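Local coordinates for protein AAA ATPase, central region (Enterococcus faecium, PDB 2R9G) that is the C-terminal fragment of an AAA ATPase of the MgsA family, probably serving in oligomer assembly of an enzyme inferred to hydrolyse ATP, at residues Leu46-Ile49 with Cys50-Met54. Sequence-based numbering, arbitrary orientation. Where two conformers were deposited one is given.
Sequences LASI and CRRLM. With ACT (acetate ion), chain R.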
ATOM      1  N   LEU C  46      13.544 -15.682 -11.068  1.00 32.39           N
ATOM      2  CA  LEU C  46      12.732 -14.546 -10.631  1.00 26.08           C
ATOM      3  C   LEU C  46      12.150 -14.747  -9.229  1.00 26.63           C
ATOM      4  O   LEU C  46      12.147 -13.816  -8.414  1.00 22.69           O
ATOM      5  CB  LEU C  46      11.609 -14.272 -11.641  1.00 25.20           C
ATOM      6  CG  LEU C  46      10.764 -13.027 -11.366  1.00 18.67           C
ATOM      7  CD1 LEU C  46      11.635 -11.794 -11.457  1.00 25.34           C
ATOM      8  CD2 LEU C  46       9.556 -12.954 -12.309  1.00 25.52           C
ATOM      9  N   ALA C  47      11.670 -15.965  -8.954  1.00 28.51           N
ATOM     10  CA  ALA C  47      11.120 -16.299  -7.637  1.00 24.85           C
ATOM     11  C   ALA C  47      12.125 -16.053  -6.507  1.00 25.61           C
ATOM     12  O   ALA C  47      11.735 -15.590  -5.436  1.00 28.08           O
ATOM     13  CB  ALA C  47      10.599 -17.727  -7.606  1.00 27.24           C
ATOM     14  N   SER C  48      13.406 -16.333  -6.761  1.00 23.73           N
ATOM     15  CA  SER C  48      14.449 -16.099  -5.766  0.50 25.36           C
ATOM     16  C   SER C  48      14.767 -14.617  -5.590  1.00 27.29           C
ATOM     17  O   SER C  48      14.953 -14.155  -4.461  1.00 32.70           O
ATOM     18  CB  SER C  48      15.723 -16.871  -6.102  0.50 24.74           C
ATOM     19  OG  SER C  48      16.789 -16.432  -5.284  0.50 20.23           O
ATOM     20  N   ILE C  49      14.835 -13.876  -6.699  1.00 28.29           N
ATOM     21  CA  ILE C  49      15.043 -12.421  -6.640  1.00 24.29           C
ATOM     22  C   ILE C  49      13.957 -11.770  -5.771  1.00 24.50           C
ATOM     23  O   ILE C  49      14.255 -10.961  -4.888  1.00 22.65           O
ATOM     24  CB  ILE C  49      15.031 -11.747  -8.047  1.00 21.71           C
ATOM     25  CG1 ILE C  49      16.112 -12.336  -8.961  1.00 25.29           C
ATOM     26  CG2 ILE C  49      15.240 -10.235  -7.912  1.00 22.33           C
ATOM     27  CD1 ILE C  49      15.947 -12.000 -10.457  1.00 23.70           C
ATOM     28  N   CYS C  50      12.706 -12.158  -6.024  1.00 24.02           N
ATOM     29  CA  CYS C  50      11.551 -11.610  -5.344  1.00 22.74           C
ATOM     30  C   CYS C  50      11.598 -11.884  -3.849  1.00 27.18           C
ATOM     31  O   CYS C  50      11.323 -10.986  -3.046  1.00 20.67           O
ATOM     32  CB  CYS C  50      10.269 -12.173  -5.951  1.00 21.36           C
ATOM     33  SG  CYS C  50       9.880 -11.507  -7.567  1.00 28.08           S
ATOM     34  N   ARG C  51      11.967 -13.116  -3.492  1.00 26.76           N
ATOM     35  CA  ARG C  51      12.073 -13.534  -2.098  1.00 28.29           C
ATOM     36  C   ARG C  51      13.146 -12.749  -1.380  1.00 24.00           C
ATOM     37  O   ARG C  51      12.892 -12.194  -0.305  1.00 24.10           O
ATOM     38  CB  ARG C  51      12.357 -15.030  -1.988  1.00 29.31           C
ATOM     39  CG  ARG C  51      11.112 -15.889  -1.947  1.00 39.33           C
ATOM     40  CD  ARG C  51      11.423 -17.307  -1.481  1.00 46.30           C
ATOM     41  NE  ARG C  51      12.378 -17.980  -2.361  1.00 49.86           N
ATOM     42  CZ  ARG C  51      12.052 -18.624  -3.481  1.00 52.06           C
ATOM     43  NH1 ARG C  51      10.784 -18.695  -3.877  1.00 51.16           N
ATOM     44  NH2 ARG C  51      12.997 -19.202  -4.208  1.00 49.38           N
ATOM     45  N   ARG C  52      14.331 -12.680  -1.988  1.00 21.56           N
ATOM     46  CA  ARG C  52      15.429 -11.918  -1.421  0.50 23.05           C
ATOM     47  C   ARG C  52      15.130 -10.432  -1.280  1.00 25.19           C
ATOM     48  O   ARG C  52      15.483  -9.822  -0.272  1.00 28.07           O
ATOM     49  CB  ARG C  52      16.711 -12.151  -2.211  0.50 25.12           C
ATOM     50  CG  ARG C  52      17.692 -13.052  -1.488  0.50 23.77           C
ATOM     51  CD  ARG C  52      17.437 -14.545  -1.704  0.50 24.56           C
ATOM     52  NE  ARG C  52      16.250 -15.067  -1.029  0.50 20.98           N
ATOM     53  CZ  ARG C  52      16.135 -15.297   0.280  0.50 20.13           C
ATOM     54  NH1 ARG C  52      17.134 -15.047   1.116  0.50 23.78           N
ATOM     55  NH2 ARG C  52      15.001 -15.791   0.754  0.50 28.39           N
ATOM     56  N   LEU C  53      14.452  -9.857  -2.274  1.00 24.99           N
ATOM     57  CA  LEU C  53      14.069  -8.441  -2.208  1.00 28.05           C
ATOM     58  C   LEU C  53      13.137  -8.111  -1.035  1.00 27.50           C
ATOM     59  O   LEU C  53      13.321  -7.088  -0.387  1.00 23.90           O
ATOM     60  CB  LEU C  53      13.467  -7.958  -3.530  1.00 30.31           C
ATOM     61  CG  LEU C  53      13.789  -6.512  -3.923  1.00 36.26           C
ATOM     62  CD1 LEU C  53      15.155  -6.078  -3.412  1.00 26.76           C
ATOM     63  CD2 LEU C  53      13.757  -6.387  -5.415  1.00 35.28           C
ATOM     64  N   MET C  54      12.158  -8.979  -0.760  1.00 24.18           N
ATOM     65  CA  MET C  54      11.275  -8.801   0.403  1.00 23.54           C
ATOM     66  C   MET C  54      12.023  -8.922   1.738  1.00 24.36           C
ATOM     67  O   MET C  54      11.739  -8.167   2.661  1.00 22.01           O
ATOM     68  CB  MET C  54      10.068  -9.761   0.369  1.00 22.47           C
ATOM     69  CG  MET C  54       9.032  -9.432  -0.714  1.00 25.55           C
ATOM     70  SD  MET C  54       7.606 -10.528  -0.805  1.00 10.33           S
ATOM     71  CE  MET C  54       8.327 -12.065  -1.354  1.00 15.40           C
TER
HETATM   72  C   ACT R   1      16.114 -18.219  -2.686  1.00 48.67           C
HETATM   73  O   ACT R   1      15.362 -19.180  -2.958  1.00 44.52           O
HETATM   74  OXT ACT R   1      15.534 -17.190  -2.300  1.00 50.48           O
HETATM   75  CH3 ACT R   1      17.609 -18.285  -2.809  1.00 50.97           C
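R51 folds back over A47, one turn earlier in its helix, and shows how a long side chain can use both backbone and solvent ion. Its CB lies 3.5 Å from A47 O, the same carbonyl that accepts the backbone N-H of R51, and CG stays close to that oxygen. The chain then bends at chi3 (-60°), which lays the guanidinium back across the turn: A47 O sits over the centre of one face, 3.5 Å above the plane, while NH1 comes to 3.9 Å from the methyl CB of A47. The edge carrying NE and NH2 is turned to an acetate, probably from the crystallisation liquor. NH2 gives the shorter bond, 2.7 Å to acetate O at 162°; NE reaches OXT at 3.3 Å and adds a weak bond to O. The same ion lies beside S48. NE of R52 comes to 2.6 Å of OXT, a tentative approach because R52 is modelled in two conformers. R52 also forms a salt bridge through NH2 to E86 of the second subunit. On another side of the helix, L46 CG and C50 SG pack at 4.2 Å. This opening part of helix 46-61 is thus amphipathic: I49 and L53 meet L91 of helix 88-100, C50 packs on helix 66-82, I49 also touches helix 30-43, and L53 reaches helix 14-26, within an all-helical bundle.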